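Long-range contact in blue (Type 1) copper domain protein (Nitrosopumilus maritimus, PDB 5FC9), which holds a mononuclear type 1 copper ion in a cupredoxin domain and probably transfers electrons: residues Ile44-Val49 and Leu56-Pro61. Residues are numbered along the deposited sequence; the frame is centred on the assembly and turned at random.
Sequences IQSIDV and LFNSPP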
loop_
_atom_site.group_PDB
_atom_site.type_symbol
_atom_site.label_atom_id
_atom_site.label_comp_id
_atom_site.label_asym_id
_atom_site.label_seq_id
_atom_site.Cartn_x
_atom_site.Cartn_y
_atom_site.Cartn_z
ATOM N N ILE A 44 13.543 -3.558 -17.028
ATOM C CA ILE A 44 14.351 -2.502 -16.448
ATOM C C ILE A 44 14.337 -1.327 -17.418
ATOM O O ILE A 44 14.824 -1.446 -18.539
ATOM C CB ILE A 44 15.804 -2.969 -16.191
ATOM C CG1 ILE A 44 15.837 -4.105 -15.151
ATOM C CG2 ILE A 44 16.676 -1.798 -15.753
ATOM C CD1 ILE A 44 15.333 -3.708 -13.778
ATOM N N GLN A 45 13.761 -0.202 -17.001
ATOM C CA GLN A 45 13.708 0.983 -17.867
ATOM C C GLN A 45 14.220 2.215 -17.149
ATOM O O GLN A 45 13.728 2.563 -16.073
ATOM C CB GLN A 45 12.276 1.257 -18.338
ATOM C CG GLN A 45 11.548 0.061 -18.894
ATOM C CD GLN A 45 12.067 -0.350 -20.235
ATOM O OE1 GLN A 45 12.462 0.491 -21.035
ATOM N NE2 GLN A 45 12.075 -1.653 -20.497
ATOM N N SER A 46 15.170 2.911 -17.763
ATOM C CA SER A 46 15.607 4.203 -17.244
ATOM C C SER A 46 14.444 5.196 -17.327
ATOM O O SER A 46 13.689 5.197 -18.304
ATOM C CB SER A 46 16.826 4.703 -18.030
ATOM O OG SER A 46 16.619 4.499 -19.412
ATOM N N ILE A 47 14.268 5.999 -16.276
ATOM C CA ILE A 47 13.151 6.947 -16.230
ATOM C C ILE A 47 13.604 8.337 -15.835
ATOM O O ILE A 47 14.682 8.507 -15.258
ATOM C CB ILE A 47 12.053 6.516 -15.231
ATOM C CG1 ILE A 47 12.647 6.294 -13.833
ATOM C CG2 ILE A 47 11.326 5.299 -15.751
ATOM C CD1 ILE A 47 11.585 6.288 -12.703
ATOM N N ASP A 48 12.757 9.320 -16.147
ATOM C CA ASP A 48 12.943 10.701 -15.691
ATOM C C ASP A 48 12.202 10.948 -14.382
ATOM O O ASP A 48 11.614 10.029 -13.824
ATOM C CB ASP A 48 12.491 11.716 -16.771
ATOM C CG ASP A 48 10.990 11.629 -17.123
ATOM O OD1 ASP A 48 10.172 11.112 -16.331
ATOM O OD2 ASP A 48 10.611 12.111 -18.220
ATOM N N VAL A 49 12.227 12.192 -13.908
ATOM C CA VAL A 49 11.624 12.551 -12.623
ATOM C C VAL A 49 10.114 12.319 -12.596
ATOM O O VAL A 49 9.523 12.119 -11.530
ATOM C CB VAL A 49 11.904 14.030 -12.264
ATOM C CG1 VAL A 49 13.384 14.239 -11.979
ATOM C CG2 VAL A 49 11.446 14.944 -13.383
ATOM N N LEU A 56 17.985 5.133 -22.386
ATOM C CA LEU A 56 19.364 5.078 -21.929
ATOM C C LEU A 56 19.715 3.625 -21.625
ATOM O O LEU A 56 20.656 3.076 -22.187
ATOM C CB LEU A 56 19.590 5.960 -20.707
ATOM C CG LEU A 56 21.054 6.010 -20.252
ATOM C CD1 LEU A 56 21.973 6.606 -21.333
ATOM C CD2 LEU A 56 21.189 6.763 -18.948
ATOM N N PHE A 57 18.952 2.992 -20.741
ATOM C CA PHE A 57 19.065 1.543 -20.604
ATOM C C PHE A 57 17.664 0.985 -20.420
ATOM O O PHE A 57 16.916 1.379 -19.519
ATOM C CB PHE A 57 20.029 1.131 -19.471
ATOM C CG PHE A 57 19.750 1.766 -18.135
ATOM C CD1 PHE A 57 20.217 3.035 -17.835
ATOM C CD2 PHE A 57 19.042 1.069 -17.160
ATOM C CE1 PHE A 57 19.981 3.606 -16.599
ATOM C CE2 PHE A 57 18.807 1.631 -15.924
ATOM C CZ PHE A 57 19.265 2.901 -15.641
ATOM N N ASN A 58 17.298 0.106 -21.340
ATOM C CA ASN A 58 15.923 -0.308 -21.513
ATOM C C ASN A 58 15.888 -1.758 -21.952
ATOM O O ASN A 58 16.195 -2.088 -23.100
ATOM C CB ASN A 58 15.213 0.573 -22.540
ATOM C CG ASN A 58 15.360 2.054 -22.243
ATOM O OD1 ASN A 58 16.364 2.673 -22.613
ATOM N ND2 ASN A 58 14.356 2.636 -21.579
ATOM N N SER A 59 15.505 -2.620 -21.019
ATOM C CA SER A 59 15.585 -4.055 -21.232
ATOM C C SER A 59 14.397 -4.609 -21.997
ATOM O O SER A 59 13.315 -4.013 -22.040
ATOM C CB SER A 59 15.704 -4.769 -19.877
ATOM O OG SER A 59 14.412 -4.976 -19.341
ATOM N N PRO A 60 14.589 -5.776 -22.621
ATOM C CA PRO A 60 13.442 -6.554 -23.075
ATOM C C PRO A 60 12.710 -7.115 -21.856
ATOM O O PRO A 60 13.220 -6.981 -20.740
ATOM C CB PRO A 60 14.080 -7.685 -23.905
ATOM C CG PRO A 60 15.499 -7.307 -24.081
ATOM C CD PRO A 60 15.860 -6.449 -22.920
ATOM N N PRO A 61 11.545 -7.744 -22.059
ATOM C CA PRO A 61 10.965 -8.472 -20.929
ATOM C C PRO A 61 11.968 -9.504 -20.419
ATOM O O PRO A 61 12.590 -10.210 -21.229
ATOM C CB PRO A 61 9.730 -9.147 -21.528
ATOM C CG PRO A 61 9.435 -8.388 -22.784
ATOM C CD PRO A 61 10.748 -7.893 -23.290
#
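The hydroxyl OG of Ser-59 is gripped from two directions: it accepts the backbone N-H of Ile-44 at 2.8 Å and donates to the carbonyl O of Pro-60. Serine suits this spot because one small atom can do both. Ser-59 N meets Ile-44 O, also at 2.8 Å, lying in that carbonyl's plane. Ser-46 OG takes the N-H of Phe-57 at 3.1 Å and also bonds to Ile-54 O, while Ser-46 N reaches Phe-57 O. A chi1 of 44° swings OG to the Phe-57 N-H; Ser-46 CB, placed by the backbone, lies over the flat face that Phe-57 offers, a CH-pi contact 3.8 Å from the ring centroid. Ile-44 CG2 sits at the ring's edge.

The motif is a short antiparallel pairing in a cupredoxin fold: after strand 53-54 the chain turns a corner at 56-57, then continues antiparallel to 45-47, an outermost strand of its sheet. The buried Phe-57 ring meets Phe-72 edge-to-face and also touches the ring of His-70, while Ile-44 packs on Tyr-80 near the copper site.

Gln-45 and Asn-58 form the non-hydrogen-bonded pair, their side chains crossing at about a right angle. The Asn-58 amide serves three partners: ND2 donates to Gln-45 OE1 (2.9 Å), which lies in its plane, and to Ile-54 O; OD1 receives Leu-56 N. A leucine here would probably leave OE1 and Leu-56 N without this mate, though Ile-54 O keeps Ser-46 OG, and the Gln-45 amide freer to turn. Bent at chi2 (-72°), Gln-45 is long enough to extend NE2 to Ser-59 O as well, in a weak bond.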